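NADH dehydrogenase, putative (Plasmodium falciparum, PDB 5JWC) probably oxidises NADH and passes the electrons through its bound FAD to ubiquinone, as a type II NADH dehydrogenase of the malaria parasite. Local coordinates at residues A[435-439]-A[440-444]; A[321-324]-A[325-329]; A[330-334]-A[335-339]. All blocks are in the same frame, centred on the assembly; numbering follows the deposited sequence.

Interaction 1: residues A[435-439]-A[440-444]; sequences SNVFN and NFIHT
Ile442 lays its terminal CD1 methyl over the middle of one face of the Phe438 ring, 3.6 Å from the ring centroid and 14° off the normal, a clear CH-pi contact at the C-terminal end of helix 424-440. The two side chains run alongside each other and point the same way. From the flank, Val437 CG1 crosses to Ile442 CG1 at 3.9 Å, so the isoleucine is touched by two successive residues of the last turn.

On another side of the helix the partners are polar. Asn436 has its CG anti to the backbone N (chi1 -176°), which carries OD1 to within 2.9 Å of Asn440 ND2. The donor uses an N-H in its own amide plane, yet it comes to OD1 from well above the acceptor plane, the two amides being turned 65° apart. The same Asn436 holds its ND2 at the edge of the Phe441 ring, 3.6 Å from CE2.

The backbone of the same residues ends the helix, Phe441 being the first to leave helical angles. Val437 O receives two N-H groups: Phe441 N at 3.0 Å closes a last helical turn, and Ile442 N at 2.9 Å makes a straighter, wider i+5 bond. Beyond this turn, Asn439 binds Asn46 and Asp48 with its amide, while Tyr131 meets Phe438 edge-to-face.

The chemistry implies a helix terminus finished by division of labour: a doubly bonded carbonyl consumes the amides that leave the helix, an asparagine pair bridges the more exposed flank, and on the apolar one a methyl packs against an aromatic face.

Interaction 2: residues A[321-324]-A[325-329]; sequences LKVD and EKLRV
Val323 and Val329 stand opposite each other as a single beta bridge, their CA atoms 4.2 Å apart, and beyond it the chain reverses through a type I turn from Asp324 to Leu327, closed by Leu327 N on Asp324 O (2.8 Å); one residue further on, Asp324 N bonds to Arg328 O (2.8 Å) across the bulge that follows.

Asp324 bonds across the turn with both carboxylate oxygens. Its CG sits between the backbone N and the carbonyl carbon (chi1 63°), which folds the carboxylate back over the reversal. There OD2 accepts Lys326 N at 2.9 Å, an Asx turn, and Arg328 N at 3.0 Å, the two donors arriving from opposite faces of the carboxylate. OD1 offers its syn lone pair to Arg328 NE at 2.9 Å in a salt bridge, with a weak second bond from NH1; the arginine chain bends at chi3 to reach it, and the guanidinium is turned 44° against the carboxylate. Behind the turn the contact is apolar: Leu321 CD1 meets Val329 CG1 at 3.9 Å, the side chains crossing nearly at right angles, and Val323 CG2 touches Leu327 CD2. Glu325 points its carboxylate elsewhere, to Lys349 N.

With Leu327 in the left-handed helical region (phi 77°), this is a type I turn plus G1 bulge, the connection characteristic of beta hairpins, here with a single bridge and continuing from a strand that pairs in parallel with strand 344-346.

Interaction 3: residues A[330-334]-A[335-339]; sequences IGIPS and NNIYA
The carboxamide of Asn336 has Ser334 CB over one of its faces, while Ile332 CG2 lies just past OD1, almost in line with the C=O bond. OD1 is 3.6 Å from the serine CB and 3.8 Å from the isoleucine CG2, so both approaches are van der Waals contacts. In the wider fold the other flat group, the ring of Tyr338, packs on Arg328 and meets Phe438 edge-to-face. Residues 330-339 form the connection that leads, through a type I beta turn from Ile332 to Asn335, into strand 337-339, which is outermost within this chain on one side of the mixed sheet of the Rossmann-type FAD-binding domain.

Asn336 takes up this place because its CG stands between the backbone N and the carbonyl carbon (chi1 62°), folding the amide back toward the turn. Its side chain and that of Ile332 cross at about a right angle, and its ND2 makes a weak hydrogen bond to Asp130 O, consistent with OD1 being the end turned to Ile332.

Pro333 fills the second position of the turn, where its ring restrains phi near the -50° found here, and Ser334 follows it at the third. Asn335 then adopts left-handed helical backbone angles, which redirect the chain toward the strand.

Strand 131-134 lies alongside 337-339, its Leu132 exchanging backbone hydrogen bonds with Asn336 and Tyr338. On the inner side of the turn the branched Ile332 reaches across to the start of the strand, with CG2 4.2 Å from Ile337 CG1. Closing the reversal itself, Asn335 N donates to Ile332 O at 2.8 Å, coming from above the carbonyl plane.

Overall arrangement
The three contacts follow one another along the chain without nesting, each closing a short local reversal or helix end. Interaction 2 turns the chain back at the end of strand 321-323, and interaction 3 turns it again to enter strand 337-339; their centres are about 8 Å apart. They are joined by probable backbone hydrogen bonds, Val329 N to Ile337 O and Ala339 N to Leu327 O. Interaction 1 comes about a hundred residues later, where helix 424-440 ends, its centre about 16 Å from that of interaction 3. There the Phe438 and Tyr338 rings meet edge-to-face, tying the helix terminus to the edge of the FAD-domain sheet.

Interaction 1: residues A[435-439]-A[440-444]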
# COMPACT_ATOMS: atom_id res chain seq x y z
N SER A 435 -18.76 6.61 27.24
CA SER A 435 -17.52 6.34 27.96
C SER A 435 -17.47 7.25 29.19
O SER A 435 -17.13 6.80 30.29
CB SER A 435 -16.29 6.52 27.05
OG SER A 435 -16.14 7.87 26.64
N ASN A 436 -17.87 8.51 29.03
CA ASN A 436 -17.99 9.40 30.18
C ASN A 436 -19.01 8.90 31.21
O ASN A 436 -18.82 9.10 32.42
CB ASN A 436 -18.37 10.82 29.75
CG ASN A 436 -18.40 11.79 30.92
OD1 ASN A 436 -17.35 12.17 31.45
ND2 ASN A 436 -19.59 12.21 31.33
N VAL A 437 -20.09 8.27 30.74
CA VAL A 437 -21.06 7.70 31.68
C VAL A 437 -20.42 6.58 32.50
O VAL A 437 -20.63 6.49 33.73
CB VAL A 437 -22.32 7.17 30.97
CG1 VAL A 437 -23.14 6.32 31.93
CG2 VAL A 437 -23.18 8.33 30.50
N PHE A 438 -19.63 5.73 31.84
CA PHE A 438 -18.91 4.67 32.54
C PHE A 438 -17.84 5.22 33.49
O PHE A 438 -17.70 4.73 34.62
CB PHE A 438 -18.28 3.69 31.56
CG PHE A 438 -19.22 2.63 31.08
CD1 PHE A 438 -19.34 1.44 31.78
CD2 PHE A 438 -20.00 2.82 29.96
CE1 PHE A 438 -20.20 0.45 31.35
CE2 PHE A 438 -20.87 1.85 29.52
CZ PHE A 438 -20.98 0.65 30.21
N ASN A 439 -17.12 6.25 33.06
CA ASN A 439 -16.07 6.83 33.89
C ASN A 439 -16.58 7.55 35.14
O ASN A 439 -15.93 7.50 36.19
CB ASN A 439 -15.20 7.81 33.10
CG ASN A 439 -14.36 7.13 32.01
OD1 ASN A 439 -14.18 5.92 32.00
ND2 ASN A 439 -13.83 7.94 31.08
N ASN A 440 -17.70 8.26 35.01
CA ASN A 440 -18.07 9.25 36.03
C ASN A 440 -19.48 9.13 36.62
O ASN A 440 -19.87 9.95 37.45
CB ASN A 440 -17.91 10.64 35.44
CG ASN A 440 -16.46 10.98 35.18
OD1 ASN A 440 -15.59 10.74 36.01
ND2 ASN A 440 -16.19 11.55 34.01
N PHE A 441 -20.23 8.12 36.21
CA PHE A 441 -21.58 7.95 36.69
C PHE A 441 -21.80 6.53 37.20
O PHE A 441 -22.22 6.34 38.34
CB PHE A 441 -22.60 8.29 35.59
CG PHE A 441 -22.70 9.77 35.26
CD1 PHE A 441 -23.73 10.54 35.77
CD2 PHE A 441 -21.76 10.39 34.45
CE1 PHE A 441 -23.83 11.89 35.48
CE2 PHE A 441 -21.85 11.75 34.15
CZ PHE A 441 -22.89 12.50 34.67
N ILE A 442 -21.49 5.53 36.38
CA ILE A 442 -21.68 4.14 36.79
C ILE A 442 -20.78 3.77 37.99
O ILE A 442 -19.58 4.05 38.00
CB ILE A 442 -21.43 3.19 35.61
CG1 ILE A 442 -22.48 3.44 34.51
CG2 ILE A 442 -21.52 1.75 36.06
CD1 ILE A 442 -22.32 2.57 33.31
N HIS A 443 -21.39 3.15 39.00
CA HIS A 443 -20.76 2.80 40.29
C HIS A 443 -20.12 4.00 41.00
O HIS A 443 -18.98 3.93 41.47
CB HIS A 443 -19.73 1.69 40.10
CG HIS A 443 -20.35 0.35 39.85
ND1 HIS A 443 -21.32 -0.18 40.68
CD2 HIS A 443 -20.18 -0.55 38.85
CE1 HIS A 443 -21.70 -1.36 40.21
NE2 HIS A 443 -21.02 -1.60 39.10
N THR A 444 -20.88 5.09 41.04
CA THR A 444 -20.53 6.30 41.79
C THR A 444 -21.84 6.88 42.32
O THR A 444 -22.92 6.39 41.97
CB THR A 444 -19.79 7.36 40.92
OG1 THR A 444 -20.75 8.10 40.16
CG2 THR A 444 -18.76 6.72 39.99

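Interaction 2: residues A[321-324]-A[325-329]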
# COMPACT_ATOMS: atom_id res chain seq x y z
N LEU A 321 -31.42 -2.53 15.50
CA LEU A 321 -31.30 -2.62 16.94
C LEU A 321 -31.79 -1.34 17.61
O LEU A 321 -31.29 -0.25 17.31
CB LEU A 321 -29.84 -2.90 17.30
CG LEU A 321 -29.61 -3.26 18.77
CD1 LEU A 321 -30.46 -4.47 19.15
CD2 LEU A 321 -28.14 -3.56 19.01
N LYS A 322 -32.76 -1.45 18.51
CA LYS A 322 -33.25 -0.27 19.23
C LYS A 322 -32.61 -0.13 20.60
O LYS A 322 -32.47 -1.10 21.33
CB LYS A 322 -34.77 -0.34 19.39
CG LYS A 322 -35.59 -0.28 18.10
CD LYS A 322 -35.60 1.15 17.54
CE LYS A 322 -36.74 1.35 16.53
NZ LYS A 322 -37.54 2.59 16.87
N VAL A 323 -32.21 1.10 20.94
CA VAL A 323 -31.68 1.38 22.27
C VAL A 323 -32.53 2.46 22.91
O VAL A 323 -33.22 3.21 22.21
CB VAL A 323 -30.21 1.84 22.24
CG1 VAL A 323 -29.36 0.80 21.52
CG2 VAL A 323 -30.10 3.21 21.56
N ASP A 324 -32.46 2.58 24.23
CA ASP A 324 -33.20 3.65 24.87
C ASP A 324 -32.39 4.94 24.89
O ASP A 324 -31.30 5.00 24.31
CB ASP A 324 -33.63 3.24 26.30
CG ASP A 324 -32.44 2.99 27.26
OD1 ASP A 324 -32.68 2.30 28.28
OD2 ASP A 324 -31.30 3.48 27.03
N GLU A 325 -32.90 5.95 25.59
CA GLU A 325 -32.31 7.28 25.56
C GLU A 325 -30.94 7.34 26.22
O GLU A 325 -30.24 8.36 26.13
CB GLU A 325 -33.26 8.29 26.23
CG GLU A 325 -33.49 8.09 27.75
CD GLU A 325 -34.45 6.95 28.10
OE1 GLU A 325 -35.08 6.36 27.20
OE2 GLU A 325 -34.57 6.65 29.30
N LYS A 326 -30.55 6.24 26.85
CA LYS A 326 -29.26 6.16 27.53
C LYS A 326 -28.34 5.18 26.79
O LYS A 326 -27.26 4.84 27.28
CB LYS A 326 -29.45 5.72 28.99
CG LYS A 326 -29.94 6.85 29.89
CD LYS A 326 -30.45 6.32 31.23
CE LYS A 326 -30.96 7.46 32.09
NZ LYS A 326 -31.69 6.99 33.32
N LEU A 327 -28.81 4.75 25.61
CA LEU A 327 -28.09 3.91 24.65
C LEU A 327 -28.05 2.45 25.07
O LEU A 327 -27.28 1.66 24.51
CB LEU A 327 -26.66 4.43 24.39
CG LEU A 327 -26.54 5.87 23.91
CD1 LEU A 327 -25.11 6.26 23.53
CD2 LEU A 327 -27.48 6.09 22.73
N ARG A 328 -28.90 2.08 26.03
CA ARG A 328 -29.03 0.68 26.45
C ARG A 328 -29.92 -0.09 25.51
O ARG A 328 -31.01 0.36 25.18
CB ARG A 328 -29.58 0.60 27.89
CG ARG A 328 -28.67 1.28 28.90
CD ARG A 328 -29.26 1.34 30.29
NE ARG A 328 -30.57 1.98 30.29
CZ ARG A 328 -31.33 2.13 31.37
NH1 ARG A 328 -32.51 2.73 31.27
NH2 ARG A 328 -30.90 1.70 32.55
N VAL A 329 -29.46 -1.25 25.06
CA VAL A 329 -30.27 -2.11 24.21
C VAL A 329 -31.56 -2.50 24.92
O VAL A 329 -31.52 -2.89 26.09
CB VAL A 329 -29.50 -3.36 23.79
CG1 VAL A 329 -30.42 -4.33 23.05
CG2 VAL A 329 -28.28 -2.98 22.92

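Interaction 3: residues A[330-334]-A[335-339]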
# COMPACT_ATOMS: atom_id res chain seq x y z
N ILE A 330 -32.69 -2.38 24.23
CA ILE A 330 -34.01 -2.60 24.83
C ILE A 330 -34.36 -4.10 24.84
O ILE A 330 -34.16 -4.79 23.84
CB ILE A 330 -35.10 -1.80 24.06
CG1 ILE A 330 -34.87 -0.29 24.21
CG2 ILE A 330 -36.51 -2.19 24.52
CD1 ILE A 330 -35.76 0.58 23.31
N GLY A 331 -34.87 -4.60 25.96
CA GLY A 331 -35.24 -6.00 26.08
C GLY A 331 -34.16 -6.85 26.72
O GLY A 331 -34.14 -8.07 26.55
N ILE A 332 -33.24 -6.20 27.43
CA ILE A 332 -32.17 -6.89 28.15
C ILE A 332 -32.33 -6.63 29.64
O ILE A 332 -31.98 -5.54 30.12
CB ILE A 332 -30.74 -6.44 27.70
CG1 ILE A 332 -30.61 -6.34 26.17
CG2 ILE A 332 -29.69 -7.37 28.30
CD1 ILE A 332 -30.75 -7.67 25.41
N PRO A 333 -32.83 -7.63 30.38
CA PRO A 333 -33.16 -7.48 31.81
C PRO A 333 -32.02 -6.87 32.62
O PRO A 333 -32.27 -6.04 33.51
CB PRO A 333 -33.43 -8.92 32.26
CG PRO A 333 -33.89 -9.62 31.00
CD PRO A 333 -33.08 -9.00 29.89
N SER A 334 -30.78 -7.23 32.29
CA SER A 334 -29.64 -6.75 33.06
C SER A 334 -29.14 -5.36 32.66
O SER A 334 -28.26 -4.81 33.33
CB SER A 334 -28.48 -7.74 32.95
OG SER A 334 -28.97 -9.06 32.89
N ASN A 335 -29.69 -4.79 31.59
CA ASN A 335 -29.28 -3.45 31.13
C ASN A 335 -27.77 -3.30 31.03
O ASN A 335 -27.22 -2.24 31.38
CB ASN A 335 -29.81 -2.37 32.06
CG ASN A 335 -31.30 -2.24 32.01
OD1 ASN A 335 -31.92 -2.49 30.97
ND2 ASN A 335 -31.89 -1.85 33.12
N ASN A 336 -27.10 -4.34 30.57
CA ASN A 336 -25.64 -4.32 30.53
C ASN A 336 -25.11 -4.41 29.10
O ASN A 336 -23.91 -4.52 28.88
CB ASN A 336 -25.07 -5.45 31.40
CG ASN A 336 -25.47 -6.82 30.91
OD1 ASN A 336 -26.39 -6.98 30.12
ND2 ASN A 336 -24.75 -7.84 31.38
N ILE A 337 -26.02 -4.35 28.12
CA ILE A 337 -25.62 -4.21 26.73
C ILE A 337 -25.99 -2.82 26.19
O ILE A 337 -27.13 -2.37 26.35
CB ILE A 337 -26.27 -5.31 25.86
CG1 ILE A 337 -25.94 -6.69 26.44
CG2 ILE A 337 -25.80 -5.22 24.39
CD1 ILE A 337 -26.44 -7.83 25.60
N TYR A 338 -25.01 -2.14 25.58
CA TYR A 338 -25.21 -0.83 24.96
C TYR A 338 -24.90 -0.94 23.47
O TYR A 338 -24.20 -1.86 23.04
CB TYR A 338 -24.29 0.24 25.58
CG TYR A 338 -24.59 0.59 27.02
CD1 TYR A 338 -25.22 1.78 27.34
CD2 TYR A 338 -24.20 -0.25 28.07
CE1 TYR A 338 -25.48 2.13 28.65
CE2 TYR A 338 -24.46 0.09 29.40
CZ TYR A 338 -25.10 1.28 29.67
OH TYR A 338 -25.38 1.66 30.95
N ALA A 339 -25.43 -0.02 22.67
CA ALA A 339 -25.07 0.02 21.25
C ALA A 339 -24.95 1.47 20.82
O ALA A 339 -25.70 2.33 21.30
CB ALA A 339 -26.08 -0.70 20.41